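Local coordinates for protein folylpolyglutamate synthase/dihydrofolate synthase (Thermotoga maritima, PDB 1O5Z) that probably adds glutamate to tetrahydrofolyl-polyglutamate chains and to dihydropteroate in magnesium-dependent, ATP-driven ligase reactions of folate biosynthesis, at residues E94-N99 against E134-M139; L142-K147 against A152-G157. One frame throughout, in Å; residues are numbered along the deposited sequence.

Contacts 1 and 2 follow one another along the chain and share helix 132-146: residues 134-139 serve contact 1, and residues 142-146, at its C-terminal end, with Lys147 just beyond, serve contact 2. Their centres lie about 6 Å apart, and both press the helix against the same eight-stranded mixed sheet, at strand 96-98 and strand 151-155, which are separated in the sheet by strand 81-84. The two meet directly, Ile96 CG2 lying 3.4 Å from Tyr143 CD2. Both fall within the Mur ligase middle domain, of the P-loop NTPase clan, so together they hold successive turns of one helix against the sheet of a domain type that in this ligase family probably binds ATP.

Contact 1 of 2, residues E94-N99 against E134-M139; sequences ERIRLN and EVVTAM
Ile96 of the strand rests its terminal methyl against Val136 and Met139 of the helix, and this apolar meeting forms the heart of the contact. Its CD1 lies 4.1 Å from Met139 CE and 4.4 Å from Val136 CG1. The side chains of Ile96 and Met139 run roughly perpendicular to each other; the Met139 chain, extended at chi2, bends at chi3 (39°) and turns its terminal methyl back to Ile96. The same Ile96 CD1 also rests 4.1 Å from Val136 O, so the isoleucine packs on helix backbone as well as on side chains. Beside it, the aliphatic part of Arg95 adds a further touch, its CD standing 4.2 Å from Val136 CG1, while NE of this arginine is hydrogen-bonded to His88.

Within 94-99, Arg97 reaches back side-on to the carbonyl of Glu94, with hydrogen bonds of 2.7 Å from NE and 3.0 Å from NH2 to Glu94 O. Both nitrogens grip this one oxygen, which lies in the guanidinium plane, and they approach it from opposite faces of the carbonyl plane; the two hydrogen bonds restrict the rotation of the guanidinium. Its NH1 forms a salt bridge with Glu100, and Tyr85 adds a cation-pi contact.

Strand 96-98 runs antiparallel to both 81-84 and 101-102 in the mixed sheet. Tyr84 of strand 81-84 touches Ile96 and Val136, continuing the apolar layer beneath helix 132-146, whereas Met139 also packs on Ile111 and Met115 of the adjacent helix 105-122.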
loop_
_atom_site.group_PDB
_atom_site.type_symbol
_atom_site.label_atom_id
_atom_site.label_comp_id
_atom_site.label_asym_id
_atom_site.label_seq_id
_atom_site.Cartn_x
_atom_site.Cartn_y
_atom_site.Cartn_z
ATOM N N GLU A 94 -8.978 4.984 -3.568
ATOM C CA GLU A 94 -8.301 3.779 -3.053
ATOM C C GLU A 94 -8.027 3.799 -1.534
ATOM O O GLU A 94 -7.848 2.745 -0.882
ATOM C CB GLU A 94 -6.923 3.631 -3.738
ATOM C CG GLU A 94 -6.954 3.284 -5.202
ATOM C CD GLU A 94 -5.626 3.539 -5.892
ATOM O OE1 GLU A 94 -4.565 3.459 -5.228
ATOM O OE2 GLU A 94 -5.646 3.845 -7.105
ATOM N N ARG A 95 -7.949 5.003 -0.974
ATOM C CA ARG A 95 -7.516 5.183 0.408
ATOM C C ARG A 95 -8.567 4.748 1.391
ATOM O O ARG A 95 -8.237 4.411 2.487
ATOM C CB ARG A 95 -7.144 6.662 0.690
ATOM C CG ARG A 95 -5.935 7.165 -0.037
ATOM C CD ARG A 95 -5.794 8.630 -0.012
ATOM N NE ARG A 95 -4.619 9.048 -0.753
ATOM C CZ ARG A 95 -3.424 9.317 -0.211
ATOM N NH1 ARG A 95 -2.424 9.680 -1.013
ATOM N NH2 ARG A 95 -3.221 9.265 1.118
ATOM N N ILE A 96 -9.840 4.794 0.988
ATOM C CA ILE A 96 -10.976 4.519 1.898
ATOM C C ILE A 96 -11.981 3.591 1.225
ATOM O O ILE A 96 -12.508 3.895 0.175
ATOM C CB ILE A 96 -11.670 5.832 2.284
ATOM C CG1 ILE A 96 -10.642 6.851 2.800
ATOM C CG2 ILE A 96 -12.706 5.594 3.326
ATOM C CD1 ILE A 96 -11.250 8.191 3.086
ATOM N N ARG A 97 -12.238 2.462 1.867
ATOM C CA ARG A 97 -13.016 1.407 1.281
ATOM C C ARG A 97 -14.004 0.854 2.268
ATOM O O ARG A 97 -13.795 0.905 3.468
ATOM C CB ARG A 97 -12.104 0.301 0.791
ATOM C CG ARG A 97 -10.950 0.811 0.088
ATOM C CD ARG A 97 -10.194 -0.257 -0.655
ATOM N NE ARG A 97 -8.935 0.292 -1.135
ATOM C CZ ARG A 97 -7.959 -0.411 -1.655
ATOM N NH1 ARG A 97 -8.074 -1.730 -1.820
ATOM N NH2 ARG A 97 -6.870 0.224 -2.066
ATOM N N LEU A 98 -15.115 0.402 1.715
ATOM C CA LEU A 98 -16.152 -0.332 2.411
ATOM C C LEU A 98 -16.270 -1.658 1.662
ATOM O O LEU A 98 -16.581 -1.696 0.462
ATOM C CB LEU A 98 -17.481 0.405 2.348
ATOM C CG LEU A 98 -18.705 -0.231 3.004
ATOM C CD1 LEU A 98 -18.502 -0.444 4.487
ATOM C CD2 LEU A 98 -19.878 0.703 2.724
ATOM N N ASN A 99 -15.942 -2.718 2.383
ATOM C CA ASN A 99 -15.995 -4.042 1.862
ATOM C C ASN A 99 -15.154 -4.072 0.609
ATOM O O ASN A 99 -15.486 -4.704 -0.360
ATOM C CB ASN A 99 -17.446 -4.446 1.645
ATOM C CG ASN A 99 -18.236 -4.485 2.970
ATOM O OD1 ASN A 99 -17.644 -4.711 4.007
ATOM N ND2 ASN A 99 -19.565 -4.331 2.912
ATOM N N GLU A 134 -3.908 13.809 8.357
ATOM C CA GLU A 134 -4.818 13.891 9.466
ATOM C C GLU A 134 -6.238 14.024 8.986
ATOM O O GLU A 134 -7.123 13.320 9.458
ATOM C CB GLU A 134 -4.424 15.051 10.380
ATOM C CG GLU A 134 -3.133 14.664 11.127
ATOM C CD GLU A 134 -2.489 15.783 11.887
ATOM O OE1 GLU A 134 -2.936 16.973 11.786
ATOM O OE2 GLU A 134 -1.498 15.443 12.561
ATOM N N VAL A 135 -6.467 14.915 8.028
ATOM C CA VAL A 135 -7.836 15.115 7.540
ATOM C C VAL A 135 -8.389 13.833 6.870
ATOM O O VAL A 135 -9.491 13.399 7.139
ATOM C CB VAL A 135 -7.901 16.292 6.583
ATOM C CG1 VAL A 135 -9.314 16.385 5.967
ATOM C CG2 VAL A 135 -7.627 17.549 7.328
ATOM N N VAL A 136 -7.580 13.233 6.000
ATOM C CA VAL A 136 -8.012 12.058 5.263
ATOM C C VAL A 136 -8.303 10.901 6.236
ATOM O O VAL A 136 -9.275 10.151 6.096
ATOM C CB VAL A 136 -6.970 11.648 4.206
ATOM C CG1 VAL A 136 -7.432 10.365 3.471
ATOM C CG2 VAL A 136 -6.774 12.746 3.252
ATOM N N THR A 137 -7.445 10.758 7.226
ATOM C CA THR A 137 -7.625 9.708 8.206
ATOM C C THR A 137 -8.914 9.896 8.964
ATOM O O THR A 137 -9.636 8.949 9.207
ATOM C CB THR A 137 -6.419 9.672 9.175
ATOM O OG1 THR A 137 -5.226 9.409 8.428
ATOM C CG2 THR A 137 -6.551 8.514 10.154
ATOM N N ALA A 138 -9.189 11.125 9.365
ATOM C CA ALA A 138 -10.411 11.423 10.090
ATOM C C ALA A 138 -11.634 11.194 9.192
ATOM O O ALA A 138 -12.712 10.754 9.663
ATOM C CB ALA A 138 -10.355 12.848 10.614
ATOM N N MET A 139 -11.475 11.537 7.909
ATOM C CA MET A 139 -12.490 11.233 6.925
ATOM C C MET A 139 -12.793 9.745 6.881
ATOM O O MET A 139 -13.930 9.349 6.885
ATOM C CB MET A 139 -12.025 11.638 5.554
ATOM C CG MET A 139 -12.055 13.131 5.276
ATOM S SD MET A 139 -11.612 13.491 3.518
ATOM C CE MET A 139 -12.462 12.099 2.678
#

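Contact 2 of 2, residues L142-K147 against A152-G157; sequences LYFAEK and AVLEVG
With chi1 at -59°, Phe144 sets its CG anti to its own carbonyl carbon, and the ring extends from helix 132-146 to the strand. Leu154 makes the same choice (chi1 -48°) and, with chi2 at 160°, turns its CD2 methyl to the ring although its CB does not point straight at the helix. The side chains of Phe144 and Leu154 lie alongside each other, pointing opposite ways, and Leu154 CD2 meets the ring at its edge, near the ring plane, 4.1 Å from Phe144 CE2. Ala152 approaches the same CD2-CE2 bond obliquely: its CB is 3.8 Å from Phe144 CD2, the closest approach between the segments. Ala152 and Leu154, two residues apart on the strand, thus share one ring, and the interaction is wholly apolar and buried.

Tyr52 and Ile96 also touch Phe144, while Thr54 of strand 53-58 packs on both Ala152 and Leu154. Strand 151-155 runs parallel to its neighbours 81-84 and 53-58, to which it is joined by backbone hydrogen bonds. A helix that turns through a short connection into a parallel strand and packs on the sheet is typical of the alpha/beta architecture of P-loop NTPases, here the Mur ligase middle domain.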
loop_
_atom_site.group_PDB
_atom_site.type_symbol
_atom_site.label_atom_id
_atom_site.label_comp_id
_atom_site.label_asym_id
_atom_site.label_seq_id
_atom_site.Cartn_x
_atom_site.Cartn_y
_atom_site.Cartn_z
ATOM N N LEU A 142 -14.576 8.690 10.132
ATOM C CA LEU A 142 -15.954 9.180 10.127
ATOM C C LEU A 142 -16.811 8.338 9.170
ATOM O O LEU A 142 -17.921 7.941 9.475
ATOM C CB LEU A 142 -15.947 10.652 9.673
ATOM C CG LEU A 142 -17.273 11.375 9.772
ATOM C CD1 LEU A 142 -17.853 11.166 11.124
ATOM C CD2 LEU A 142 -17.149 12.871 9.436
ATOM N N TYR A 143 -16.261 8.058 7.995
ATOM C CA TYR A 143 -16.961 7.284 6.995
ATOM C C TYR A 143 -17.297 5.881 7.541
ATOM O O TYR A 143 -18.409 5.425 7.423
ATOM C CB TYR A 143 -16.082 7.207 5.764
ATOM C CG TYR A 143 -16.578 6.341 4.666
ATOM C CD1 TYR A 143 -17.594 6.764 3.838
ATOM C CD2 TYR A 143 -15.956 5.123 4.380
ATOM C CE1 TYR A 143 -18.019 5.998 2.793
ATOM C CE2 TYR A 143 -16.365 4.352 3.333
ATOM C CZ TYR A 143 -17.386 4.802 2.525
ATOM O OH TYR A 143 -17.818 4.053 1.472
ATOM N N PHE A 144 -16.313 5.227 8.145
ATOM C CA PHE A 144 -16.513 3.947 8.750
ATOM C C PHE A 144 -17.590 3.995 9.779
ATOM O O PHE A 144 -18.342 3.048 9.885
ATOM C CB PHE A 144 -15.217 3.434 9.385
ATOM C CG PHE A 144 -14.088 3.302 8.430
ATOM C CD1 PHE A 144 -14.306 3.043 7.073
ATOM C CD2 PHE A 144 -12.785 3.415 8.876
ATOM C CE1 PHE A 144 -13.247 2.927 6.175
ATOM C CE2 PHE A 144 -11.720 3.287 7.988
ATOM C CZ PHE A 144 -11.968 3.034 6.614
ATOM N N ALA A 145 -17.641 5.059 10.563
ATOM C CA ALA A 145 -18.730 5.260 11.517
ATOM C C ALA A 145 -20.090 5.480 10.805
ATOM O O ALA A 145 -21.090 4.830 11.135
ATOM C CB ALA A 145 -18.422 6.452 12.451
ATOM N N GLU A 146 -20.139 6.372 9.813
ATOM C CA GLU A 146 -21.405 6.647 9.149
ATOM C C GLU A 146 -21.847 5.323 8.504
ATOM O O GLU A 146 -23.031 5.045 8.422
ATOM C CB GLU A 146 -21.369 7.867 8.173
ATOM C CG GLU A 146 -20.530 9.084 8.643
ATOM C CD GLU A 146 -21.169 10.514 8.598
ATOM O OE1 GLU A 146 -21.440 11.046 9.726
ATOM O OE2 GLU A 146 -21.346 11.181 7.506
ATOM N N LYS A 147 -20.919 4.460 8.114
ATOM C CA LYS A 147 -21.313 3.213 7.449
ATOM C C LYS A 147 -21.557 2.057 8.415
ATOM O O LYS A 147 -21.826 0.939 7.968
ATOM C CB LYS A 147 -20.252 2.763 6.424
ATOM C CG LYS A 147 -20.145 3.660 5.219
ATOM C CD LYS A 147 -21.401 3.610 4.382
ATOM C CE LYS A 147 -21.245 4.490 3.148
ATOM N NZ LYS A 147 -22.466 4.508 2.265
ATOM N N ALA A 152 -12.612 -2.001 11.260
ATOM C CA ALA A 152 -11.795 -1.196 10.361
ATOM C C ALA A 152 -10.355 -1.719 10.358
ATOM O O ALA A 152 -9.800 -1.981 11.399
ATOM C CB ALA A 152 -11.860 0.282 10.738
ATOM N N VAL A 153 -9.773 -1.904 9.176
ATOM C CA VAL A 153 -8.370 -2.277 9.028
ATOM C C VAL A 153 -7.626 -1.068 8.572
ATOM O O VAL A 153 -7.946 -0.478 7.548
ATOM C CB VAL A 153 -8.209 -3.420 8.029
ATOM C CG1 VAL A 153 -6.767 -3.887 7.947
ATOM C CG2 VAL A 153 -9.107 -4.591 8.441
ATOM N N LEU A 154 -6.612 -0.682 9.346
ATOM C CA LEU A 154 -5.917 0.573 9.152
ATOM C C LEU A 154 -4.461 0.344 8.877
ATOM O O LEU A 154 -3.736 -0.168 9.703
ATOM C CB LEU A 154 -6.055 1.423 10.401
ATOM C CG LEU A 154 -7.500 1.484 10.900
ATOM C CD1 LEU A 154 -7.490 1.911 12.352
ATOM C CD2 LEU A 154 -8.238 2.447 10.050
ATOM N N GLU A 155 -4.057 0.792 7.709
ATOM C CA GLU A 155 -2.685 0.883 7.346
ATOM C C GLU A 155 -2.067 2.197 7.910
ATOM O O GLU A 155 -2.545 3.293 7.656
ATOM C CB GLU A 155 -2.549 0.835 5.800
ATOM C CG GLU A 155 -1.104 0.948 5.357
ATOM C CD GLU A 155 -0.908 1.069 3.895
ATOM O OE1 GLU A 155 -1.888 1.116 3.135
ATOM O OE2 GLU A 155 0.276 1.086 3.523
ATOM N N VAL A 156 -0.960 2.056 8.616
ATOM C CA VAL A 156 -0.200 3.180 9.095
ATOM C C VAL A 156 0.231 4.002 7.893
ATOM O O VAL A 156 0.649 3.448 6.842
ATOM C CB VAL A 156 1.031 2.713 9.878
ATOM C CG1 VAL A 156 1.903 3.885 10.241
ATOM C CG2 VAL A 156 0.612 1.882 11.123
ATOM N N GLY A 157 0.095 5.324 8.019
ATOM C CA GLY A 157 0.620 6.257 7.005
ATOM C C GLY A 157 2.136 6.195 6.948
ATOM O O GLY A 157 2.709 5.900 5.936
#